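O-methyltransferase (Burkholderia thailandensis, PDB 3MCZ) probably transfers a methyl group from S-adenosylmethionine to a hydroxyl of its substrate, probably as a dimer. Local coordinates at residues A[48-53]-A[101-106]; A[181-186]-A[251-256]; A[288-293]-A[314-319]. All coordinates share one frame; numbering follows the deposited sequence. Where two conformers were deposited one is given.

Contact 1 of 3, residues A[48-53]-A[101-106]; sequences KLFDLT and RYLTTT
Within the helical dimerisation domain, a weakly bonded helical turn at about 49-52 meets the tail of helix 97-103, and Asp51 clamps onto Thr105, in the loop that follows that helix. The carboxylate takes the backbone N-H and the hydroxyl of that one residue. OD1 of Asp51 offers its syn lone pair to the backbone N of Thr105 at 3.0 Å, almost straight at 172°. Asp51 OD2 receives the hydroxyl OG1 of Thr105 at 2.5 Å, very short, so the exact length is doubtful. Thr105 OG1 sits between its own backbone N and carbonyl carbon (chi1 63°), which lets one residue present both donors to one carboxylate. A water adds a third bond, donating to Asp51 OD1 at 2.8 Å and to the carbonyl O of Leu103 at 2.6 Å. Further in, Phe50 and Leu103 run side by side and point the same way, ring atom CE2 of Phe50 lying 3.9 Å from CD1 of Leu103; Leu28 of the second subunit packs on Leu103. Gripped by the straight N-H bond and the water, with the hydroxyl adding to them, the Asp51 carboxylate should be held against rotation and would probably stay ionised.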
loop_
_atom_site.group_PDB
_atom_site.type_symbol
_atom_site.label_atom_id
_atom_site.label_comp_id
_atom_site.label_asym_id
_atom_site.label_seq_id
_atom_site.Cartn_x
_atom_site.Cartn_y
_atom_site.Cartn_z
ATOM N N LYS A 48 -7.698 15.639 -8.884
ATOM C CA LYS A 48 -9.091 15.668 -9.368
ATOM C C LYS A 48 -9.220 15.230 -10.850
ATOM O O LYS A 48 -9.942 15.850 -11.642
ATOM C CB LYS A 48 -9.740 17.053 -9.159
ATOM C CG LYS A 48 -9.691 17.542 -7.714
ATOM C CD LYS A 48 -10.207 18.987 -7.577
ATOM C CE LYS A 48 -10.229 19.399 -6.094
ATOM N NZ LYS A 48 -8.841 19.573 -5.540
ATOM N N LEU A 49 -8.507 14.176 -11.218
ATOM C CA LEU A 49 -8.528 13.685 -12.592
ATOM C C LEU A 49 -9.927 13.234 -12.994
ATOM O O LEU A 49 -10.365 13.429 -14.128
ATOM C CB LEU A 49 -7.540 12.517 -12.728
ATOM C CG LEU A 49 -7.447 11.831 -14.086
ATOM C CD1 LEU A 49 -6.948 12.786 -15.166
ATOM C CD2 LEU A 49 -6.533 10.601 -13.988
ATOM N N PHE A 50 -10.643 12.635 -12.052
ATOM C CA PHE A 50 -11.947 12.031 -12.359
ATOM C C PHE A 50 -13.081 13.037 -12.604
ATOM O O PHE A 50 -14.146 12.678 -13.136
ATOM C CB PHE A 50 -12.341 11.041 -11.272
ATOM C CG PHE A 50 -11.350 9.943 -11.080
ATOM C CD1 PHE A 50 -11.052 9.072 -12.107
ATOM C CD2 PHE A 50 -10.691 9.778 -9.847
ATOM C CE1 PHE A 50 -10.133 8.037 -11.908
ATOM C CE2 PHE A 50 -9.777 8.753 -9.649
ATOM C CZ PHE A 50 -9.496 7.882 -10.687
ATOM N N ASP A 51 -12.847 14.288 -12.224
ATOM C CA ASP A 51 -13.759 15.364 -12.551
ATOM C C ASP A 51 -13.675 15.647 -14.048
ATOM O O ASP A 51 -14.689 15.970 -14.669
ATOM C CB ASP A 51 -13.430 16.629 -11.746
ATOM C CG ASP A 51 -13.989 16.585 -10.328
ATOM O OD1 ASP A 51 -14.166 15.483 -9.767
ATOM O OD2 ASP A 51 -14.276 17.667 -9.772
ATOM N N LEU A 52 -12.476 15.549 -14.626
ATOM C CA LEU A 52 -12.305 15.752 -16.080
ATOM C C LEU A 52 -12.955 14.631 -16.885
ATOM O O LEU A 52 -13.586 14.879 -17.921
ATOM C CB LEU A 52 -10.826 15.870 -16.463
ATOM C CG LEU A 52 -10.542 16.314 -17.909
ATOM C CD1 LEU A 52 -10.949 17.782 -18.161
ATOM C CD2 LEU A 52 -9.072 16.090 -18.257
ATOM N N THR A 53 -12.820 13.399 -16.395
ATOM C CA THR A 53 -13.304 12.221 -17.095
ATOM C C THR A 53 -14.775 11.880 -16.782
ATOM O O THR A 53 -15.223 10.782 -17.072
ATOM C CB THR A 53 -12.363 10.989 -16.814
ATOM O OG1 THR A 53 -12.166 10.822 -15.403
ATOM C CG2 THR A 53 -11.000 11.197 -17.456
ATOM N N ARG A 101 -19.695 7.793 -8.738
ATOM C CA ARG A 101 -20.383 7.925 -7.482
ATOM C C ARG A 101 -19.480 8.387 -6.336
ATOM O O ARG A 101 -19.889 9.184 -5.516
ATOM C CB ARG A 101 -21.062 6.606 -7.106
ATOM C CG ARG A 101 -21.761 6.654 -5.756
ATOM C CD ARG A 101 -22.695 5.492 -5.585
ATOM N NE ARG A 101 -23.542 5.691 -4.422
ATOM C CZ ARG A 101 -24.367 4.778 -3.918
ATOM N NH1 ARG A 101 -24.490 3.575 -4.471
ATOM N NH2 ARG A 101 -25.081 5.085 -2.854
ATOM N N TYR A 102 -18.273 7.858 -6.242
ATOM C CA TYR A 102 -17.454 8.064 -5.027
ATOM C C TYR A 102 -16.228 8.927 -5.214
ATOM O O TYR A 102 -15.620 9.364 -4.244
ATOM C CB TYR A 102 -17.050 6.715 -4.432
ATOM C CG TYR A 102 -18.216 5.833 -4.041
ATOM C CD1 TYR A 102 -18.993 6.113 -2.920
ATOM C CD2 TYR A 102 -18.540 4.720 -4.792
ATOM C CE1 TYR A 102 -20.084 5.288 -2.560
ATOM C CE2 TYR A 102 -19.626 3.888 -4.447
ATOM C CZ TYR A 102 -20.376 4.170 -3.330
ATOM O OH TYR A 102 -21.435 3.342 -3.016
ATOM N N LEU A 103 -15.828 9.177 -6.458
ATOM C CA LEU A 103 -14.541 9.836 -6.707
ATOM C C LEU A 103 -14.660 11.138 -7.506
ATOM O O LEU A 103 -13.649 11.696 -7.942
ATOM C CB LEU A 103 -13.601 8.863 -7.420
ATOM C CG LEU A 103 -13.205 7.595 -6.647
ATOM C CD1 LEU A 103 -12.306 6.694 -7.547
ATOM C CD2 LEU A 103 -12.543 7.965 -5.307
ATOM N N THR A 104 -15.889 11.620 -7.703
ATOM C CA THR A 104 -16.128 12.908 -8.326
ATOM C C THR A 104 -16.487 13.933 -7.240
ATOM O O THR A 104 -17.320 13.653 -6.368
ATOM C CB THR A 104 -17.261 12.839 -9.394
ATOM O OG1 THR A 104 -18.472 12.305 -8.831
ATOM C CG2 THR A 104 -16.804 11.978 -10.574
ATOM N N THR A 105 -15.869 15.113 -7.300
ATOM C CA THR A 105 -15.997 16.103 -6.225
ATOM C C THR A 105 -17.451 16.594 -6.017
ATOM O O THR A 105 -17.828 17.008 -4.925
ATOM C CB THR A 105 -15.115 17.343 -6.496
ATOM O OG1 THR A 105 -15.580 17.978 -7.679
ATOM C CG2 THR A 105 -13.667 16.971 -6.687
ATOM N N THR A 106 -18.254 16.511 -7.066
ATOM C CA THR A 106 -19.622 16.984 -7.033
ATOM C C THR A 106 -20.582 15.930 -6.489
ATOM O O THR A 106 -21.765 16.231 -6.318
ATOM C CB THR A 106 -20.081 17.381 -8.464
ATOM O OG1 THR A 106 -19.733 16.340 -9.407
ATOM C CG2 THR A 106 -19.395 18.677 -8.903
HETATM O O HOH W 1 -12.206 13.737 -8.788
#

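Contact 2 of 3, residues A[181-186]-A[251-256]; sequences RTVIDL and VVMLND
Thr182 to Leu186 and Val251 to Asn255 run as adjacent parallel strands, 4.7 Å apart at their axes and only 16° from exact alignment. Val183 is level with Val251, Ile184 with Val252 and Asp185 with Met253. The bonds form the usual parallel ladder: Val251 N to Thr182 O, Ile184 N to Val251 O, Met253 N to Ile184 O and Leu186 N to Met253 O, the last two both 2.8 Å. Between the rungs, CA of Val183 and CA of Val252 lean their hydrogens on the carbonyls of Val251 and Ile184.

These are the first and fourth strands of the 3-2-1-4-5-7-6 sheet of the Rossmann-like class I methyltransferase fold, at its centre. In this family a glycine-rich loop after the first strand generally helps to hold S-adenosylmethionine, and Asp185 and Asn255 lie near that end of the strands.

Val183, Asp185 and Met253 share the face covered by Leu194 of helix 192-200. Selenomethionine Met253 bends at its last torsion (chi3 -72°), bringing CE to 3.6 Å from CG of the Asp185 carboxylate and 3.9 Å from CG1 of Val183. Ile184 and Val252 project to the other face, where the Val252 side chain also meets Leu283 and that of Ile184 meets Trp209. There Leu186 and Val252 cross obliquely and press tightly, CD1 of Leu186 only 3.5 Å from CG1 of Val252, while CB of Leu186 rests 4.0 Å from CD2 of Leu254. Past the last rung the strands are joined by water: one molecule accepts the N-H of Asn255 at 2.8 Å and lies close to Leu186 O and Asp185 OD1, among acceptors that its two hydrogens cannot all serve at once.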
loop_
_atom_site.group_PDB
_atom_site.type_symbol
_atom_site.label_atom_id
_atom_site.label_comp_id
_atom_site.label_asym_id
_atom_site.label_seq_id
_atom_site.Cartn_x
_atom_site.Cartn_y
_atom_site.Cartn_z
ATOM N N ARG A 181 -33.770 12.096 28.977
ATOM C CA ARG A 181 -33.900 13.522 28.691
ATOM C C ARG A 181 -32.606 14.191 28.345
ATOM O O ARG A 181 -32.603 15.142 27.592
ATOM C CB ARG A 181 -34.503 14.242 29.897
ATOM C CG ARG A 181 -35.918 13.851 30.174
ATOM C CD ARG A 181 -36.842 14.139 28.986
ATOM N NE ARG A 181 -36.883 15.557 28.564
ATOM C CZ ARG A 181 -37.636 16.503 29.134
ATOM N NH1 ARG A 181 -38.430 16.227 30.173
ATOM N NH2 ARG A 181 -37.585 17.743 28.668
ATOM N N THR A 182 -31.503 13.728 28.933
ATOM C CA THR A 182 -30.223 14.382 28.743
ATOM C C THR A 182 -29.139 13.391 28.362
ATOM O O THR A 182 -29.141 12.233 28.820
ATOM C CB THR A 182 -29.760 15.109 30.011
ATOM O OG1 THR A 182 -29.760 14.182 31.112
ATOM C CG2 THR A 182 -30.683 16.339 30.307
ATOM N N VAL A 183 -28.238 13.878 27.510
ATOM C CA VAL A 183 -27.120 13.133 26.980
ATOM C C VAL A 183 -25.833 13.970 27.054
ATOM O O VAL A 183 -25.813 15.159 26.699
ATOM C CB VAL A 183 -27.320 12.771 25.478
ATOM C CG1 VAL A 183 -26.151 11.874 24.973
ATOM C CG2 VAL A 183 -28.636 12.130 25.221
ATOM N N ILE A 184 -24.746 13.326 27.448
ATOM C CA ILE A 184 -23.414 13.897 27.391
ATOM C C ILE A 184 -22.546 13.048 26.433
ATOM O O ILE A 184 -22.450 11.830 26.603
ATOM C CB ILE A 184 -22.822 13.957 28.804
ATOM C CG1 ILE A 184 -23.522 15.023 29.618
ATOM C CG2 ILE A 184 -21.336 14.177 28.758
ATOM C CD1 ILE A 184 -23.058 15.121 31.054
ATOM N N ASP A 185 -21.972 13.690 25.408
ATOM C CA ASP A 185 -21.088 13.037 24.404
ATOM C C ASP A 185 -19.629 13.435 24.728
ATOM O O ASP A 185 -19.185 14.565 24.447
ATOM C CB ASP A 185 -21.489 13.505 22.989
ATOM C CG ASP A 185 -20.933 12.623 21.858
ATOM O OD1 ASP A 185 -20.382 11.509 22.116
ATOM O OD2 ASP A 185 -21.078 13.051 20.675
ATOM N N LEU A 186 -18.896 12.508 25.314
ATOM C CA LEU A 186 -17.550 12.763 25.784
ATOM C C LEU A 186 -16.561 12.572 24.617
ATOM O O LEU A 186 -16.565 11.543 23.949
ATOM C CB LEU A 186 -17.203 11.853 26.963
ATOM C CG LEU A 186 -18.021 12.006 28.270
ATOM C CD1 LEU A 186 -17.695 10.820 29.216
ATOM C CD2 LEU A 186 -17.824 13.360 28.968
ATOM N N VAL A 251 -27.845 9.543 29.672
ATOM C CA VAL A 251 -26.974 8.797 28.789
ATOM C C VAL A 251 -25.656 9.529 28.574
ATOM O O VAL A 251 -25.610 10.729 28.273
ATOM C CB VAL A 251 -27.625 8.448 27.420
ATOM C CG1 VAL A 251 -26.653 7.574 26.577
ATOM C CG2 VAL A 251 -28.935 7.725 27.603
ATOM N N VAL A 252 -24.549 8.808 28.787
ATOM C CA VAL A 252 -23.214 9.362 28.621
ATOM C C VAL A 252 -22.542 8.511 27.556
ATOM O O VAL A 252 -22.616 7.293 27.602
ATOM C CB VAL A 252 -22.418 9.318 29.961
ATOM C CG1 VAL A 252 -20.965 9.800 29.782
ATOM C CG2 VAL A 252 -23.180 10.113 31.061
HETATM N N MSE A 253 -21.886 9.133 26.577
HETATM C CA MSE A 253 -21.304 8.362 25.489
HETATM C C MSE A 253 -19.795 8.588 25.399
HETATM O O MSE A 253 -19.345 9.709 25.506
HETATM C CB MSE A 253 -21.953 8.741 24.155
HETATM C CG MSE A 253 -23.435 8.679 24.153
HETATM SE SE MSE A 253 -24.219 8.811 22.394
HETATM C CE MSE A 253 -23.890 10.617 22.055
ATOM N N LEU A 254 -19.080 7.495 25.171
ATOM C CA LEU A 254 -17.658 7.447 24.853
ATOM C C LEU A 254 -17.523 6.668 23.548
ATOM O O LEU A 254 -17.285 5.467 23.568
ATOM C CB LEU A 254 -16.912 6.672 25.923
ATOM C CG LEU A 254 -16.370 7.378 27.144
ATOM C CD1 LEU A 254 -15.855 6.311 28.122
ATOM C CD2 LEU A 254 -15.239 8.429 26.793
ATOM N N ASN A 255 -17.677 7.330 22.414
ATOM C CA ASN A 255 -17.794 6.592 21.161
ATOM C C ASN A 255 -16.481 6.610 20.401
ATOM O O ASN A 255 -16.015 7.681 20.039
ATOM C CB ASN A 255 -18.901 7.196 20.301
ATOM C CG ASN A 255 -20.281 6.965 20.889
ATOM O OD1 ASN A 255 -21.145 7.844 20.824
ATOM N ND2 ASN A 255 -20.481 5.792 21.496
ATOM N N ASP A 256 -15.863 5.427 20.223
ATOM C CA ASP A 256 -14.741 5.246 19.296
ATOM C C ASP A 256 -13.629 6.231 19.637
ATOM O O ASP A 256 -13.099 6.886 18.735
ATOM C CB ASP A 256 -15.266 5.454 17.860
ATOM C CG ASP A 256 -14.372 4.872 16.762
ATOM O OD1 ASP A 256 -13.563 3.952 17.014
ATOM O OD2 ASP A 256 -14.538 5.339 15.599
HETATM O O HOH W 2 -18.135 10.048 22.161
HETATM O O HOH W 3 -19.890 10.312 20.036
#

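Contact 3 of 3, residues A[288-293]-A[314-319]; sequences MTMNDD and GELHPT
Met290 and Thr319 lock together through a reciprocal pair of bonds, with the long selenomethionine side chain of Met290 running alongside the 316-318 backbone in one of its two conformers. The hydroxyl OG1 of Thr319 accepts the backbone N-H of Met290 at 3.0 Å, and the backbone N of Thr319 donates to Met290 O at 2.9 Å, in the carbonyl plane. OG1 stands beside its own backbone N (chi1 -51°), which turns the hydroxyl to the same residue that its N-H reaches. A water fastens this corner, accepting from Thr319 OG1 at 2.6 Å and donating to Met288 O and to His317 O.

The apolar part is set by Leu316, whose side chain crosses Met288 at about a right angle. Its CD2 touches CB of Met288 at 3.7 Å and CB of Met290 at 3.9 Å. In that same conformer Met290 and Leu316 reach tip to tip, and SE of Met290 lies 3.8 Å from CD of Pro318. Toward solvent, the exposed Asp292 side chain crosses that of Pro318 at about a right angle, OD1 3.5 Å from CB of Pro318.

Pro318 is at the N-cap position before helix 319-328, and the N-H taken by Met290 O belongs to Thr319, the first residue of that helix. The result is a helix start pinned to the loop that leaves the carboxyl end of a central strand, 281-288, of the Rossmann-like methyltransferase domain.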
loop_
_atom_site.group_PDB
_atom_site.type_symbol
_atom_site.label_atom_id
_atom_site.label_comp_id
_atom_site.label_asym_id
_atom_site.label_seq_id
_atom_site.Cartn_x
_atom_site.Cartn_y
_atom_site.Cartn_z
HETATM N N MSE A 288 -13.783 -0.809 18.731
HETATM C CA MSE A 288 -13.518 -1.897 17.798
HETATM C C MSE A 288 -13.331 -3.195 18.580
HETATM O O MSE A 288 -12.572 -3.258 19.547
HETATM C CB MSE A 288 -12.272 -1.669 16.946
HETATM C CG MSE A 288 -12.090 -2.830 15.933
HETATM SE SE MSE A 288 -10.803 -2.358 14.564
HETATM C CE MSE A 288 -11.938 -0.891 13.988
ATOM N N THR A 289 -13.957 -4.253 18.117
ATOM C CA THR A 289 -13.934 -5.522 18.862
ATOM C C THR A 289 -12.521 -6.123 18.874
ATOM O O THR A 289 -11.877 -6.255 17.819
ATOM C CB THR A 289 -14.877 -6.519 18.211
ATOM O OG1 THR A 289 -16.184 -5.949 18.161
ATOM C CG2 THR A 289 -14.920 -7.848 18.971
HETATM N N MSE A 290 -12.038 -6.447 20.061
HETATM C CA MSE A 290 -10.715 -7.043 20.221
HETATM C C MSE A 290 -10.770 -8.036 21.366
HETATM O O MSE A 290 -11.149 -7.667 22.485
HETATM C CB MSE A 290 -9.697 -5.942 20.531
HETATM C CG MSE A 290 -8.390 -6.465 21.103
HETATM SE SE MSE A 290 -7.174 -5.075 21.671
HETATM C CE MSE A 290 -6.190 -5.215 19.933
ATOM N N ASN A 291 -10.367 -9.266 21.107
ATOM C CA ASN A 291 -10.334 -10.275 22.140
ATOM C C ASN A 291 -9.145 -10.051 23.088
ATOM O O ASN A 291 -8.208 -9.289 22.770
ATOM C CB ASN A 291 -10.280 -11.669 21.507
ATOM C CG ASN A 291 -11.509 -11.972 20.679
ATOM O OD1 ASN A 291 -12.504 -11.278 20.778
ATOM N ND2 ASN A 291 -11.438 -12.990 19.863
ATOM N N ASP A 292 -9.164 -10.733 24.234
ATOM C CA ASP A 292 -8.026 -10.669 25.201
ATOM C C ASP A 292 -6.658 -11.109 24.637
ATOM O O ASP A 292 -5.624 -10.681 25.115
ATOM C CB ASP A 292 -8.366 -11.469 26.465
ATOM C CG ASP A 292 -9.278 -10.686 27.416
ATOM O OD1 ASP A 292 -9.198 -9.412 27.476
ATOM O OD2 ASP A 292 -10.056 -11.346 28.125
ATOM N N ASP A 293 -6.640 -11.905 23.588
ATOM C CA ASP A 293 -5.377 -12.330 22.985
ATOM C C ASP A 293 -4.672 -11.231 22.169
ATOM O O ASP A 293 -3.525 -11.384 21.797
ATOM C CB ASP A 293 -5.580 -13.598 22.153
ATOM C CG ASP A 293 -6.450 -13.386 20.904
ATOM O OD1 ASP A 293 -6.809 -12.238 20.530
ATOM O OD2 ASP A 293 -6.753 -14.406 20.257
ATOM N N GLY A 314 -1.670 5.814 21.490
ATOM C CA GLY A 314 -2.664 5.100 20.691
ATOM C C GLY A 314 -2.583 3.602 20.917
ATOM O O GLY A 314 -1.489 2.999 20.860
ATOM N N GLU A 315 -3.721 2.968 21.173
ATOM C CA GLU A 315 -3.724 1.541 21.420
ATOM C C GLU A 315 -5.152 1.082 21.543
ATOM O O GLU A 315 -5.946 1.767 22.216
ATOM C CB GLU A 315 -2.997 1.259 22.727
ATOM C CG GLU A 315 -3.109 -0.193 23.193
ATOM C CD GLU A 315 -2.299 -0.506 24.467
ATOM O OE1 GLU A 315 -1.867 0.442 25.171
ATOM O OE2 GLU A 315 -2.112 -1.725 24.769
ATOM N N LEU A 316 -5.496 -0.048 20.937
ATOM C CA LEU A 316 -6.842 -0.588 21.067
ATOM C C LEU A 316 -6.811 -1.488 22.287
ATOM O O LEU A 316 -6.017 -2.372 22.342
ATOM C CB LEU A 316 -7.285 -1.376 19.821
ATOM C CG LEU A 316 -8.736 -1.886 19.824
ATOM C CD1 LEU A 316 -9.770 -0.772 20.050
ATOM C CD2 LEU A 316 -9.017 -2.687 18.502
ATOM N N HIS A 317 -7.682 -1.239 23.261
ATOM C CA HIS A 317 -7.793 -2.054 24.448
ATOM C C HIS A 317 -8.799 -3.193 24.234
ATOM O O HIS A 317 -9.827 -2.997 23.559
ATOM C CB HIS A 317 -8.196 -1.179 25.635
ATOM C CG HIS A 317 -7.263 -0.026 25.829
ATOM N ND1 HIS A 317 -5.939 -0.209 26.171
ATOM C CD2 HIS A 317 -7.437 1.302 25.674
ATOM C CE1 HIS A 317 -5.342 0.970 26.237
ATOM N NE2 HIS A 317 -6.231 1.904 25.948
ATOM N N PRO A 318 -8.501 -4.370 24.790
ATOM C CA PRO A 318 -9.444 -5.467 24.618
ATOM C C PRO A 318 -10.838 -5.166 25.137
ATOM O O PRO A 318 -11.006 -4.579 26.202
ATOM C CB PRO A 318 -8.811 -6.627 25.384
ATOM C CG PRO A 318 -7.304 -6.287 25.429
ATOM C CD PRO A 318 -7.251 -4.793 25.469
ATOM N N THR A 319 -11.829 -5.633 24.385
ATOM C CA THR A 319 -13.218 -5.383 24.704
ATOM C C THR A 319 -13.651 -5.987 26.026
ATOM O O THR A 319 -14.351 -5.325 26.768
ATOM C CB THR A 319 -14.117 -5.813 23.504
ATOM O OG1 THR A 319 -13.589 -5.188 22.312
ATOM C CG2 THR A 319 -15.562 -5.378 23.737
HETATM O O HOH W 4 -12.216 -3.024 22.237
#

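In the fold
Contact 2 is sheet interior, almost wholly buried and carried by a regular ladder of backbone bonds with apolar packing on both faces. Contact 3, also mostly buried, lies in the same domain beyond strand 281-288, the sheet neighbour of 251-255; their nearest atoms are about 5 Å apart, though they do not touch. Its bonds join loop to helix start, using one side-chain hydroxyl. Contact 1 belongs to the dimerisation domain, centred about 37 Å from the centre of either of the others, and is only partly buried; there a side-chain carboxylate, not a backbone ladder, carries the polar link. Contacts 1 and 3 both reach the second subunit, whereas contact 2 touches no other chain.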